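Local coordinates for protein endoglucanase (Humicola insolens, PDB 1DYS) that hydrolyses internal beta-1,4-glucosidic linkages in cellulose as a family 6 glycoside hydrolase, contributing to the recycling of plant biomass, at residues N110-E115 and Q160-Y165; S238-P241 and R245-T248; T49-S54 and I66-A71; Q26-R31 and M337-A342; K212-S217 and N302-V307. All coordinates share one frame; numbering follows the deposited sequence. Where two conformers were deposited one is given.

Contact 1: residues N110-E115 and Q160-Y165; sequences NRYKNE and QEAIGY
The aliphatic part of K113 lies across one face of the Y165 ring, with CG 3.9 Å from the ring centroid and displaced toward the rim, a CH-pi contact. K113 CB sits over the outer part of the same face, 3.6 Å from Y165 CE2, while CD and CE pass on over the CG and CD1 side. Because the lysine chain is extended beyond CG, its ammonium clears the ring and reaches E161, where NZ is 2.8 Å from OE2 in a salt bridge. That oxygen is approached on its anti side, 23° out of the carboxylate plane, and the two side chains meet at about a right angle. The helices concerned, 108-126 and 150-169, run side by side in nearly the same direction (8° between the local axes, 10.2 Å apart), as do the outer helices that follow successive parallel strands in the distorted barrel of this family. Deeper in the interface, Y112 turns its ring edge to A162: CE2 is 3.5 Å from the alanine CB and 3.3 Å from its carbonyl O, which lies in the ring plane. The Y112 hydroxyl is hydrogen-bonded to E137. At the outer margin, Y165 OH is hydrogen-bonded to N118 and also accepts from a water, 2.9 Å from that water's oxygen, which donates as well to N114 OD1.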
# COMPACT_ATOMS: atom_id res chain seq x y z
N ASN A 110 -5.98 13.44 -14.94
CA ASN A 110 -4.96 14.44 -15.19
C ASN A 110 -3.63 14.13 -14.49
O ASN A 110 -2.59 14.31 -15.12
CB ASN A 110 -5.43 15.84 -14.75
CG ASN A 110 -6.38 16.42 -15.78
OD1 ASN A 110 -7.39 17.08 -15.47
ND2 ASN A 110 -6.07 16.17 -17.05
N ARG A 111 -3.66 13.66 -13.25
CA ARG A 111 -2.46 13.34 -12.46
C ARG A 111 -1.70 12.16 -13.11
O ARG A 111 -0.47 12.18 -13.19
CB ARG A 111 -2.80 13.04 -11.02
CG ARG A 111 -3.51 14.14 -10.23
CD ARG A 111 -3.90 13.66 -8.83
NE ARG A 111 -4.29 14.84 -8.02
CZ ARG A 111 -4.81 14.72 -6.79
NH1 ARG A 111 -4.97 13.55 -6.19
NH2 ARG A 111 -5.14 15.85 -6.16
N TYR A 112 -2.47 11.19 -13.60
CA TYR A 112 -1.86 10.07 -14.33
C TYR A 112 -1.14 10.56 -15.58
O TYR A 112 0.01 10.16 -15.82
CB TYR A 112 -2.91 9.08 -14.79
CG TYR A 112 -2.45 7.81 -15.47
CD1 TYR A 112 -1.88 6.76 -14.76
CD2 TYR A 112 -2.65 7.67 -16.83
CE1 TYR A 112 -1.52 5.59 -15.44
CE2 TYR A 112 -2.30 6.50 -17.49
CZ TYR A 112 -1.74 5.46 -16.77
OH TYR A 112 -1.40 4.31 -17.45
N LYS A 113 -1.79 11.43 -16.37
CA LYS A 113 -1.01 11.94 -17.52
C LYS A 113 0.21 12.76 -17.12
O LYS A 113 1.32 12.54 -17.65
CB LYS A 113 -1.89 12.84 -18.39
CG LYS A 113 -3.13 12.11 -18.87
CD LYS A 113 -3.98 13.06 -19.74
CE LYS A 113 -5.03 12.24 -20.47
NZ LYS A 113 -6.12 13.11 -20.98
N ASN A 114 0.02 13.80 -16.30
CA ASN A 114 1.05 14.79 -16.06
C ASN A 114 2.06 14.42 -15.00
O ASN A 114 3.23 14.83 -15.16
CB ASN A 114 0.35 16.13 -15.68
CG ASN A 114 -0.59 16.51 -16.83
OD1 ASN A 114 -0.23 16.43 -18.00
ND2 ASN A 114 -1.82 16.90 -16.54
N GLU A 115 1.70 13.68 -13.98
CA GLU A 115 2.63 13.36 -12.91
C GLU A 115 3.19 11.93 -13.02
O GLU A 115 4.16 11.71 -12.29
CB GLU A 115 1.93 13.53 -11.55
CG GLU A 115 1.61 14.97 -11.19
CD GLU A 115 1.03 15.11 -9.79
OE1 GLU A 115 1.69 14.79 -8.78
OE2 GLU A 115 -0.15 15.49 -9.67
N GLN A 160 -9.82 3.97 -20.51
CA GLN A 160 -9.41 3.74 -21.90
C GLN A 160 -8.60 4.92 -22.40
O GLN A 160 -7.57 4.78 -23.06
CB GLN A 160 -10.59 3.49 -22.82
CG GLN A 160 -11.36 2.19 -22.54
CD GLN A 160 -12.57 2.08 -23.45
OE1 GLN A 160 -12.96 3.05 -24.10
NE2 GLN A 160 -13.22 0.93 -23.53
N GLU A 161 -9.05 6.14 -22.05
CA GLU A 161 -8.31 7.34 -22.40
C GLU A 161 -6.94 7.36 -21.73
O GLU A 161 -5.95 7.74 -22.35
CB GLU A 161 -9.10 8.60 -22.01
CG GLU A 161 -8.31 9.87 -22.28
CD GLU A 161 -9.13 11.14 -22.06
OE1 GLU A 161 -10.37 11.04 -21.99
OE2 GLU A 161 -8.53 12.24 -21.98
N ALA A 162 -6.87 6.91 -20.46
CA ALA A 162 -5.58 6.88 -19.78
C ALA A 162 -4.58 5.95 -20.47
O ALA A 162 -3.41 6.32 -20.64
CB ALA A 162 -5.70 6.41 -18.33
N ILE A 163 -5.04 4.75 -20.81
CA ILE A 163 -4.11 3.78 -21.42
C ILE A 163 -3.69 4.24 -22.82
O ILE A 163 -2.52 4.21 -23.25
CB ILE A 163 -4.75 2.39 -21.44
CG1 ILE A 163 -5.04 1.87 -20.02
CG2 ILE A 163 -3.76 1.46 -22.14
CD1 ILE A 163 -5.66 0.48 -19.99
N GLY A 164 -4.70 4.77 -23.56
CA GLY A 164 -4.37 5.29 -24.90
C GLY A 164 -3.33 6.40 -24.78
O GLY A 164 -2.47 6.54 -25.63
N TYR A 165 -3.47 7.23 -23.73
CA TYR A 165 -2.52 8.30 -23.51
C TYR A 165 -1.11 7.76 -23.24
O TYR A 165 -0.14 8.26 -23.81
CB TYR A 165 -2.97 9.25 -22.38
CG TYR A 165 -1.98 10.38 -22.18
CD1 TYR A 165 -2.11 11.51 -23.01
CD2 TYR A 165 -0.96 10.39 -21.26
CE1 TYR A 165 -1.22 12.55 -22.89
CE2 TYR A 165 -0.06 11.43 -21.15
CZ TYR A 165 -0.20 12.54 -21.97
OH TYR A 165 0.66 13.60 -21.88
O HOH W 1 0.10 16.25 -20.97

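Contact 2: residues S238-P241 and R245-T248; sequences SPSP and RYAT
S238 and P239 bring the loop 238-241 up to R245 of helix 243-255 through an ST turn: S238 OG accepts a hydrogen bond of 2.8 Å from S240 N, and the carbonyl O of P239, between them, lies 4.0 Å from R245 CB. The turn folds the chain back just ahead of the helix that follows strand 215-218 in the family 6 barrel. S240 comes next and packs on the start of Y246, with OG 3.6 Å from Y246 CA. The same hydroxyl lies in the plane of the tyrosine ring at its edge, 3.7 Å from CD1, a van der Waals approach; its hydrogen-bond partners are G188 and N249, while the far end of Y246 bonds to the carbonyl of V181, close to N183 and W186, which probably bind substrate. P241 then sets its ring against R245, and CG stands over the centre of the guanidinium face. The arginine chain reaches this place by bending at chi3 (-87°), and D242 holds NE in a salt bridge. With a glycine instead of P241, the guanidinium would probably lose the apolar surface over one face and be freer to swing about its bond to D242. The guanidinium is met almost evenly, P241 CG being 3.4 Å from R245 CZ and 3.5 Å from NH1.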
# COMPACT_ATOMS: atom_id res chain seq x y z
N SER A 238 -12.02 -24.82 -21.63
CA SER A 238 -11.36 -23.59 -22.10
C SER A 238 -10.46 -23.93 -23.27
O SER A 238 -9.69 -24.88 -23.18
CB SER A 238 -10.48 -22.96 -21.02
OG SER A 238 -9.57 -22.06 -21.65
N PRO A 239 -10.49 -23.10 -24.30
CA PRO A 239 -9.60 -23.23 -25.45
C PRO A 239 -8.19 -22.73 -25.16
O PRO A 239 -7.20 -22.93 -25.87
CB PRO A 239 -10.20 -22.32 -26.54
CG PRO A 239 -10.87 -21.28 -25.70
CD PRO A 239 -11.36 -21.94 -24.41
N SER A 240 -7.97 -22.13 -23.98
CA SER A 240 -6.72 -21.58 -23.54
C SER A 240 -6.24 -22.12 -22.20
O SER A 240 -6.08 -21.36 -21.25
CB SER A 240 -7.01 -20.07 -23.30
OG SER A 240 -7.32 -19.46 -24.54
N PRO A 241 -6.02 -23.41 -22.09
CA PRO A 241 -5.62 -24.09 -20.88
C PRO A 241 -4.18 -23.97 -20.46
O PRO A 241 -3.85 -24.43 -19.36
CB PRO A 241 -6.05 -25.57 -21.08
CG PRO A 241 -5.70 -25.67 -22.55
CD PRO A 241 -6.17 -24.38 -23.19
N ARG A 245 -1.19 -21.62 -25.36
CA ARG A 245 -2.40 -21.66 -26.18
C ARG A 245 -3.21 -20.38 -26.03
O ARG A 245 -3.84 -19.89 -26.97
CB ARG A 245 -3.25 -22.90 -25.97
CG ARG A 245 -2.53 -24.09 -26.65
CD ARG A 245 -3.24 -25.36 -26.19
NE ARG A 245 -2.66 -25.85 -24.92
CZ ARG A 245 -3.11 -26.97 -24.36
NH1 ARG A 245 -4.13 -27.61 -24.95
NH2 ARG A 245 -2.58 -27.43 -23.24
N TYR A 246 -3.12 -19.73 -24.86
CA TYR A 246 -3.83 -18.44 -24.72
C TYR A 246 -3.27 -17.43 -25.71
O TYR A 246 -4.06 -16.77 -26.39
CB TYR A 246 -3.72 -17.94 -23.28
CG TYR A 246 -4.37 -16.58 -23.05
CD1 TYR A 246 -5.66 -16.30 -23.44
CD2 TYR A 246 -3.67 -15.59 -22.37
CE1 TYR A 246 -6.25 -15.06 -23.23
CE2 TYR A 246 -4.24 -14.34 -22.15
CZ TYR A 246 -5.53 -14.09 -22.56
OH TYR A 246 -6.10 -12.85 -22.38
N ALA A 247 -1.93 -17.35 -25.79
CA ALA A 247 -1.24 -16.43 -26.70
C ALA A 247 -1.64 -16.65 -28.15
O ALA A 247 -1.94 -15.71 -28.88
CB ALA A 247 0.27 -16.50 -26.53
N THR A 248 -1.66 -17.92 -28.59
CA THR A 248 -2.10 -18.21 -29.97
C THR A 248 -3.55 -17.82 -30.22
O THR A 248 -3.87 -17.28 -31.29
CB THR A 248 -1.87 -19.71 -30.28
OG1 THR A 248 -0.46 -19.93 -30.27
CG2 THR A 248 -2.47 -20.09 -31.64

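Contact 3: residues T49-S54 and I66-A71; sequences TFYWIS and IQNARA
Y51 and N68 meet through a single hydrogen bond, in which N68 ND2 donates to Y51 OH over 2.9 Å at an N-H...O angle of 161°. It ties strand 51-53 to helix 60-74 within a beta-alpha-beta unit that is completed by strand 79-85. The hydroxyl lies close to the plane of the asparagine amide, 7° out of it, so the donor is well aimed even though ring and amide planes are clearly inclined. From the tyrosine side, the nitrogen comes in at the ring edge beyond CZ. With CG anti to the carbonyl carbon (chi1 -65°), N68 extends its amide from the helix toward the strand. ND2 is also hydrogen-bonded to S15 OG, and the tyrosine oxygen has further weak hydrogen bonds with V13 and S15. A phenylalanine in place of Y51 would probably leave N68 ND2 with one bond fewer and the strand without this polar tie to the helix. Farther out, the Y51 ring packs on A65 and L83, and its backbone pairs with G82 and V84. On the next residue along this strand, W52, which probably binds substrate, NE1 donates to the carbonyl O of V309.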
# COMPACT_ATOMS: atom_id res chain seq x y z
N THR A 49 14.30 -9.78 -14.13
CA THR A 49 12.94 -9.60 -13.63
C THR A 49 12.54 -8.16 -13.95
O THR A 49 13.42 -7.29 -13.93
CB THR A 49 12.89 -9.89 -12.13
OG1 THR A 49 13.24 -11.28 -11.95
CG2 THR A 49 11.45 -9.83 -11.63
N PHE A 50 11.27 -7.92 -14.30
CA PHE A 50 10.90 -6.52 -14.49
C PHE A 50 10.91 -5.72 -13.19
O PHE A 50 10.82 -6.24 -12.07
CB PHE A 50 9.41 -6.52 -14.95
CG PHE A 50 9.25 -6.76 -16.42
CD1 PHE A 50 9.81 -7.86 -17.03
CD2 PHE A 50 8.53 -5.87 -17.19
CE1 PHE A 50 9.66 -8.06 -18.38
CE2 PHE A 50 8.38 -6.04 -18.56
CZ PHE A 50 8.95 -7.16 -19.18
N TYR A 51 11.06 -4.40 -13.39
CA TYR A 51 10.95 -3.40 -12.31
C TYR A 51 9.53 -2.84 -12.30
O TYR A 51 9.05 -2.35 -13.35
CB TYR A 51 11.92 -2.26 -12.65
CG TYR A 51 13.40 -2.55 -12.50
CD1 TYR A 51 14.03 -3.29 -13.50
CD2 TYR A 51 14.17 -2.07 -11.46
CE1 TYR A 51 15.38 -3.58 -13.45
CE2 TYR A 51 15.53 -2.35 -11.40
CZ TYR A 51 16.12 -3.11 -12.39
OH TYR A 51 17.47 -3.39 -12.30
N TRP A 52 8.86 -2.86 -11.16
CA TRP A 52 7.52 -2.35 -11.04
C TRP A 52 7.48 -0.88 -10.62
O TRP A 52 7.94 -0.51 -9.55
CB TRP A 52 6.72 -3.16 -10.02
CG TRP A 52 6.37 -4.54 -10.53
CD1 TRP A 52 7.23 -5.56 -10.83
CD2 TRP A 52 5.05 -5.02 -10.85
NE1 TRP A 52 6.55 -6.67 -11.23
CE2 TRP A 52 5.20 -6.35 -11.26
CE3 TRP A 52 3.77 -4.45 -10.79
CZ2 TRP A 52 4.09 -7.14 -11.62
CZ3 TRP A 52 2.68 -5.23 -11.15
CH2 TRP A 52 2.85 -6.57 -11.55
N ILE A 53 6.88 -0.11 -11.54
CA ILE A 53 6.81 1.35 -11.30
C ILE A 53 5.39 1.65 -10.85
O ILE A 53 4.55 2.17 -11.63
CB ILE A 53 7.21 2.15 -12.54
CG1 ILE A 53 8.53 1.72 -13.19
CG2 ILE A 53 7.36 3.63 -12.10
CD1 ILE A 53 9.71 1.45 -12.30
N SER A 54 5.08 1.16 -9.66
CA SER A 54 3.70 1.06 -9.16
C SER A 54 3.13 2.33 -8.58
O SER A 54 2.00 2.31 -8.08
CB SER A 54 3.61 -0.10 -8.16
OG SER A 54 4.12 -1.31 -8.75
N ILE A 66 17.83 2.06 -15.48
CA ILE A 66 18.67 2.60 -16.57
C ILE A 66 20.14 2.58 -16.16
O ILE A 66 20.99 2.28 -17.01
CB ILE A 66 18.20 4.02 -16.91
CG1 ILE A 66 16.91 3.96 -17.70
CG2 ILE A 66 19.24 4.82 -17.72
CD1 ILE A 66 16.18 5.28 -17.77
N GLN A 67 20.48 2.92 -14.94
CA GLN A 67 21.86 2.88 -14.44
C GLN A 67 22.40 1.47 -14.59
O GLN A 67 23.46 1.16 -15.14
CB GLN A 67 21.95 3.35 -12.99
CG GLN A 67 23.31 2.95 -12.39
CD GLN A 67 23.59 3.60 -11.05
OE1 GLN A 67 23.12 4.70 -10.75
NE2 GLN A 67 24.39 2.94 -10.22
N ASN A 68 21.60 0.50 -14.10
CA ASN A 68 21.95 -0.90 -14.22
C ASN A 68 22.10 -1.36 -15.66
O ASN A 68 23.00 -2.13 -15.96
CB ASN A 68 20.92 -1.76 -13.48
CG ASN A 68 20.90 -1.53 -11.99
OD1 ASN A 68 21.89 -1.08 -11.40
ND2 ASN A 68 19.81 -1.92 -11.32
N ALA A 69 21.23 -0.91 -16.56
CA ALA A 69 21.28 -1.27 -17.96
C ALA A 69 22.60 -0.74 -18.56
O ALA A 69 23.29 -1.50 -19.22
CB ALA A 69 20.11 -0.78 -18.80
N ARG A 70 22.95 0.50 -18.25
CA ARG A 70 24.18 1.08 -18.78
C ARG A 70 25.43 0.42 -18.21
O ARG A 70 26.43 0.29 -18.93
CB ARG A 70 24.21 2.59 -18.51
CG ARG A 70 23.10 3.32 -19.26
CD ARG A 70 23.14 4.84 -19.04
NE ARG A 70 22.29 5.44 -20.08
CZ ARG A 70 21.56 6.53 -19.88
NH1 ARG A 70 21.64 7.15 -18.71
NH2 ARG A 70 20.80 6.97 -20.89
N ALA A 71 25.40 -0.07 -16.97
CA ALA A 71 26.53 -0.78 -16.39
C ALA A 71 26.69 -2.17 -17.01
O ALA A 71 27.80 -2.68 -17.20
CB ALA A 71 26.35 -0.93 -14.88

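Contact 4: residues Q26-R31 and M337-A342; sequences QAFLSR and MLTQNA
The F28 ring packs on T339 and Q340, and van der Waals contact of this kind is all that joins the two segments directly. The ring comes from helix 15-29 toward T339 of helix 332-340, the two side chains approaching from opposite directions. F28 CE2 touches both T339 CB and T339 CG2 at 3.6 Å, while CZ and CE1 reach Q340 CG at 4.0 Å. The glutamine crosses the ring at a slant and touches it with its methylene, its amide plane being turned 66° from the ring plane. In T339, CG2 stands anti to the backbone N and OG1 lies beside it (chi1 -60°), which offers the methyl to the phenylalanine and lets the hydroxyl bond to the carbonyl of A335. N36 and V40 of helix 34-46 also pack on the T339 side chain.

The hydrogen bonds, by contrast, stay within each segment. M337 O is held twice, by N341 N and by N341 ND2, which is 3.0 Å away; the two reach it from opposite faces of the carbonyl plane. N341 is the first residue to leave helical geometry, and its side chain thus doubles the backbone bond to M337 O at the last turn of helix 332-340. Outside the two segments, Q336, one turn before Q340, adds a polar link by bonding to R31. With the T339 hydroxyl engaged by A335, the association of 26-31 with 337-342, distant from the annotated active-site residues, rests on shape and apolar contact, with no hydrogen bond from one segment to the other.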
# COMPACT_ATOMS: atom_id res chain seq x y z
N GLN A 26 20.76 -16.40 2.42
CA GLN A 26 21.23 -16.60 3.80
C GLN A 26 20.44 -17.67 4.55
O GLN A 26 21.02 -18.49 5.29
CB GLN A 26 21.08 -15.27 4.56
CG GLN A 26 22.08 -14.22 4.05
CD GLN A 26 21.74 -12.82 4.52
OE1 GLN A 26 22.19 -11.79 4.02
NE2 GLN A 26 20.88 -12.69 5.53
N ALA A 27 19.11 -17.74 4.43
CA ALA A 27 18.29 -18.72 5.13
C ALA A 27 18.66 -20.14 4.77
O ALA A 27 18.86 -21.02 5.63
CB ALA A 27 16.80 -18.46 4.90
N PHE A 28 18.83 -20.43 3.48
CA PHE A 28 19.23 -21.75 3.03
C PHE A 28 20.62 -22.07 3.56
O PHE A 28 20.80 -23.14 4.15
CB PHE A 28 19.23 -21.85 1.50
CG PHE A 28 17.87 -22.11 0.92
CD1 PHE A 28 17.07 -23.16 1.34
CD2 PHE A 28 17.39 -21.22 -0.05
CE1 PHE A 28 15.81 -23.36 0.78
CE2 PHE A 28 16.14 -21.44 -0.61
CZ PHE A 28 15.36 -22.48 -0.21
N LEU A 29 21.57 -21.14 3.43
CA LEU A 29 22.91 -21.40 3.96
C LEU A 29 22.87 -21.80 5.43
O LEU A 29 23.49 -22.80 5.84
CB LEU A 29 23.79 -20.18 3.81
CG LEU A 29 24.72 -19.95 2.65
CD1 LEU A 29 25.65 -18.80 2.94
CD2 LEU A 29 25.44 -21.20 2.22
N SER A 30 22.10 -21.10 6.24
CA SER A 30 21.96 -21.33 7.67
C SER A 30 21.39 -22.66 8.12
O SER A 30 21.33 -23.00 9.31
CB SER A 30 21.10 -20.18 8.23
OG SER A 30 21.81 -18.96 7.99
N ARG A 31 20.92 -23.49 7.20
CA ARG A 31 20.43 -24.83 7.45
C ARG A 31 21.35 -25.82 6.73
O ARG A 31 21.00 -26.98 6.56
CB ARG A 31 18.98 -25.00 7.02
CG ARG A 31 18.09 -23.98 7.72
CD ARG A 31 16.64 -24.32 7.48
NE ARG A 31 16.32 -24.50 6.06
CZ ARG A 31 15.59 -23.58 5.41
NH1 ARG A 31 15.19 -22.49 6.07
NH2 ARG A 31 15.29 -23.78 4.14
N MET A 337 10.24 -21.64 -0.78
CA MET A 337 9.41 -22.59 -1.49
C MET A 337 9.60 -22.53 -3.00
O MET A 337 9.76 -23.52 -3.73
CB MET A 337 7.93 -22.44 -1.10
CG MET A 337 6.99 -23.22 -2.01
SD MET A 337 5.27 -22.66 -2.05
CE MET A 337 5.55 -21.11 -2.92
N LEU A 338 9.63 -21.29 -3.54
CA LEU A 338 9.79 -21.15 -4.99
C LEU A 338 11.17 -21.74 -5.40
O LEU A 338 11.26 -22.25 -6.52
CB LEU A 338 9.73 -19.70 -5.45
CG LEU A 338 8.33 -19.04 -5.35
CD1 LEU A 338 8.54 -17.54 -5.54
CD2 LEU A 338 7.31 -19.63 -6.29
N THR A 339 12.13 -21.63 -4.51
CA THR A 339 13.48 -22.10 -4.84
C THR A 339 13.52 -23.62 -4.82
O THR A 339 13.95 -24.22 -5.79
CB THR A 339 14.48 -21.57 -3.81
OG1 THR A 339 14.51 -20.13 -3.76
CG2 THR A 339 15.90 -22.01 -4.18
N GLN A 340 13.10 -24.21 -3.71
CA GLN A 340 13.03 -25.69 -3.68
C GLN A 340 12.22 -26.28 -4.82
O GLN A 340 12.50 -27.41 -5.25
CB GLN A 340 12.39 -26.15 -2.36
CG GLN A 340 13.09 -25.68 -1.11
CD GLN A 340 12.37 -25.97 0.18
OE1 GLN A 340 12.71 -26.94 0.86
NE2 GLN A 340 11.39 -25.16 0.54
N ASN A 341 11.17 -25.65 -5.35
CA ASN A 341 10.36 -26.16 -6.44
C ASN A 341 10.71 -25.54 -7.79
O ASN A 341 9.94 -25.74 -8.75
CB ASN A 341 8.87 -25.92 -6.18
CG ASN A 341 8.42 -26.78 -5.00
OD1 ASN A 341 8.24 -27.99 -5.13
ND2 ASN A 341 8.24 -26.14 -3.86
N ALA A 342 11.88 -24.91 -7.84
CA ALA A 342 12.24 -24.24 -9.10
C ALA A 342 12.40 -25.15 -10.31
O ALA A 342 12.76 -26.32 -10.24
CB ALA A 342 13.51 -23.43 -8.94

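Contact 5: residues K212-S217 and N302-V307; sequences KIRGFS and NVDAIV
R214 meets D304 from across the parallel sheet of the family 6 barrel, at the end of the sheet where strands 215-218 and 303-307 begin; strand 262-266 lies between them. From CB the chain runs to CG, anti to the backbone N, which puts CG 3.6 Å from D304 OD2; the bend at chi2 (67°) then swings CD, at 3.8 Å, and NE alongside the same oxygen. NE has the straightest bond, donating to D304 OD2 over 2.7 Å at 175° and lying on its syn lone pair. CZ faces both carboxylate oxygens, and NH2 completes the pair by donating to D304 OD1 over 2.8 Å. This is a side-on salt bridge, one nitrogen to each oxygen, with guanidinium and carboxylate nearly coplanar, so the two bonds together fix the turn of both groups. D304 lies buried, and its charge is further met by Y178 OH of strand 175-180 at OD2 and Q262 NE2 of the intervening strand at OD1, which probably help keep the carboxylate ionised. P5 and N4 pack against the arginine, and N4 ND2 also bonds to the backbone O of D304. The NH2 bond is the less flat of the two, reaching D304 OD1 19° out of the carboxylate plane.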
# COMPACT_ATOMS: atom_id res chain seq x y z
N LYS A 212 1.52 2.54 -32.03
CA LYS A 212 1.59 1.08 -32.14
C LYS A 212 2.00 0.49 -30.78
O LYS A 212 2.62 1.16 -29.96
CB LYS A 212 2.57 0.51 -33.16
CG LYS A 212 3.83 1.27 -33.48
CD LYS A 212 3.53 2.25 -34.60
CE LYS A 212 3.95 1.76 -35.97
NZ LYS A 212 4.30 2.94 -36.82
N ILE A 213 1.70 -0.80 -30.69
CA ILE A 213 2.20 -1.61 -29.60
C ILE A 213 2.86 -2.84 -30.27
O ILE A 213 2.51 -3.14 -31.43
CB ILE A 213 1.15 -2.09 -28.59
CG1 ILE A 213 0.09 -2.98 -29.23
CG2 ILE A 213 0.57 -0.84 -27.89
CD1 ILE A 213 -1.09 -3.29 -28.31
N ARG A 214 3.78 -3.48 -29.56
CA ARG A 214 4.35 -4.70 -30.15
C ARG A 214 3.41 -5.87 -29.98
O ARG A 214 3.32 -6.81 -30.77
CB ARG A 214 5.71 -5.00 -29.50
CG ARG A 214 6.22 -6.43 -29.72
CD ARG A 214 6.55 -6.67 -31.19
NE ARG A 214 7.16 -8.01 -31.32
CZ ARG A 214 7.53 -8.46 -32.53
NH1 ARG A 214 7.33 -7.73 -33.63
NH2 ARG A 214 8.07 -9.67 -32.62
N GLY A 215 2.66 -5.85 -28.87
CA GLY A 215 1.77 -6.91 -28.53
C GLY A 215 1.36 -6.85 -27.05
O GLY A 215 0.92 -5.79 -26.63
N PHE A 216 1.32 -8.02 -26.43
CA PHE A 216 0.63 -8.18 -25.15
C PHE A 216 1.43 -8.89 -24.07
O PHE A 216 2.37 -9.59 -24.45
CB PHE A 216 -0.68 -9.02 -25.36
CG PHE A 216 -1.44 -8.48 -26.57
CD1 PHE A 216 -2.14 -7.30 -26.46
CD2 PHE A 216 -1.34 -9.12 -27.80
CE1 PHE A 216 -2.78 -6.73 -27.55
CE2 PHE A 216 -1.99 -8.56 -28.88
CZ PHE A 216 -2.70 -7.38 -28.77
N SER A 217 0.99 -8.78 -22.81
CA SER A 217 1.65 -9.59 -21.78
C SER A 217 0.56 -10.43 -21.11
O SER A 217 -0.60 -10.04 -21.14
CB SER A 217 2.39 -8.74 -20.75
OG SER A 217 1.53 -7.76 -20.13
N ASN A 302 3.87 -16.71 -31.88
CA ASN A 302 3.14 -15.62 -31.28
C ASN A 302 3.74 -15.18 -29.96
O ASN A 302 3.20 -14.24 -29.38
CB ASN A 302 1.71 -16.12 -30.98
CG ASN A 302 1.07 -16.67 -32.26
OD1 ASN A 302 0.64 -17.82 -32.33
ND2 ASN A 302 0.99 -15.79 -33.23
N VAL A 303 4.76 -15.87 -29.49
CA VAL A 303 5.31 -15.53 -28.16
C VAL A 303 6.75 -15.08 -28.33
O VAL A 303 7.66 -15.86 -28.59
CB VAL A 303 5.18 -16.71 -27.18
CG1 VAL A 303 5.72 -16.32 -25.80
CG2 VAL A 303 3.74 -17.16 -26.99
N ASP A 304 6.99 -13.77 -28.22
CA ASP A 304 8.30 -13.20 -28.27
C ASP A 304 9.27 -13.74 -27.20
O ASP A 304 10.46 -13.96 -27.41
CB ASP A 304 8.32 -11.67 -28.09
CG ASP A 304 7.91 -10.89 -29.32
OD1 ASP A 304 7.94 -11.42 -30.45
OD2 ASP A 304 7.55 -9.69 -29.18
N ALA A 305 8.79 -13.89 -25.96
CA ALA A 305 9.70 -14.34 -24.91
C ALA A 305 8.95 -14.80 -23.67
O ALA A 305 7.81 -14.39 -23.42
CB ALA A 305 10.66 -13.21 -24.52
N ILE A 306 9.60 -15.70 -22.95
CA ILE A 306 9.15 -16.04 -21.60
C ILE A 306 9.97 -15.09 -20.72
O ILE A 306 11.16 -14.91 -20.98
CB ILE A 306 9.39 -17.52 -21.18
CG1 ILE A 306 8.38 -18.35 -21.97
CG2 ILE A 306 9.26 -17.67 -19.66
CD1 ILE A 306 8.62 -19.83 -22.11
N VAL A 307 9.33 -14.33 -19.83
CA VAL A 307 9.99 -13.41 -18.93
C VAL A 307 9.56 -13.66 -17.49
O VAL A 307 8.70 -14.52 -17.20
CB VAL A 307 9.66 -11.93 -19.31
CG1 VAL A 307 10.23 -11.60 -20.69
CG2 VAL A 307 8.14 -11.75 -19.26

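Contacts 3 and 5 lie nearest the centre of the fold and reach the same parallel sheet, touching where F50 packs on V307; each relies on directed polar bonds, a neutral one in contact 3 and an ion pair in contact 5. Contact 2 adjoins contact 5, since A247 packs on V303, yet it has no hydrogen bond across it: a proline lies on a guanidinium face and a serine hydroxyl at a ring edge. Contacts 1 and 4 are peripheral, their centres about 20 and 24 Å from that of the chain and on opposite sides of it. Contact 1 mixes charge and ring packing between near-parallel helices, whereas contact 4 links residues near the two chain ends through apolar packing.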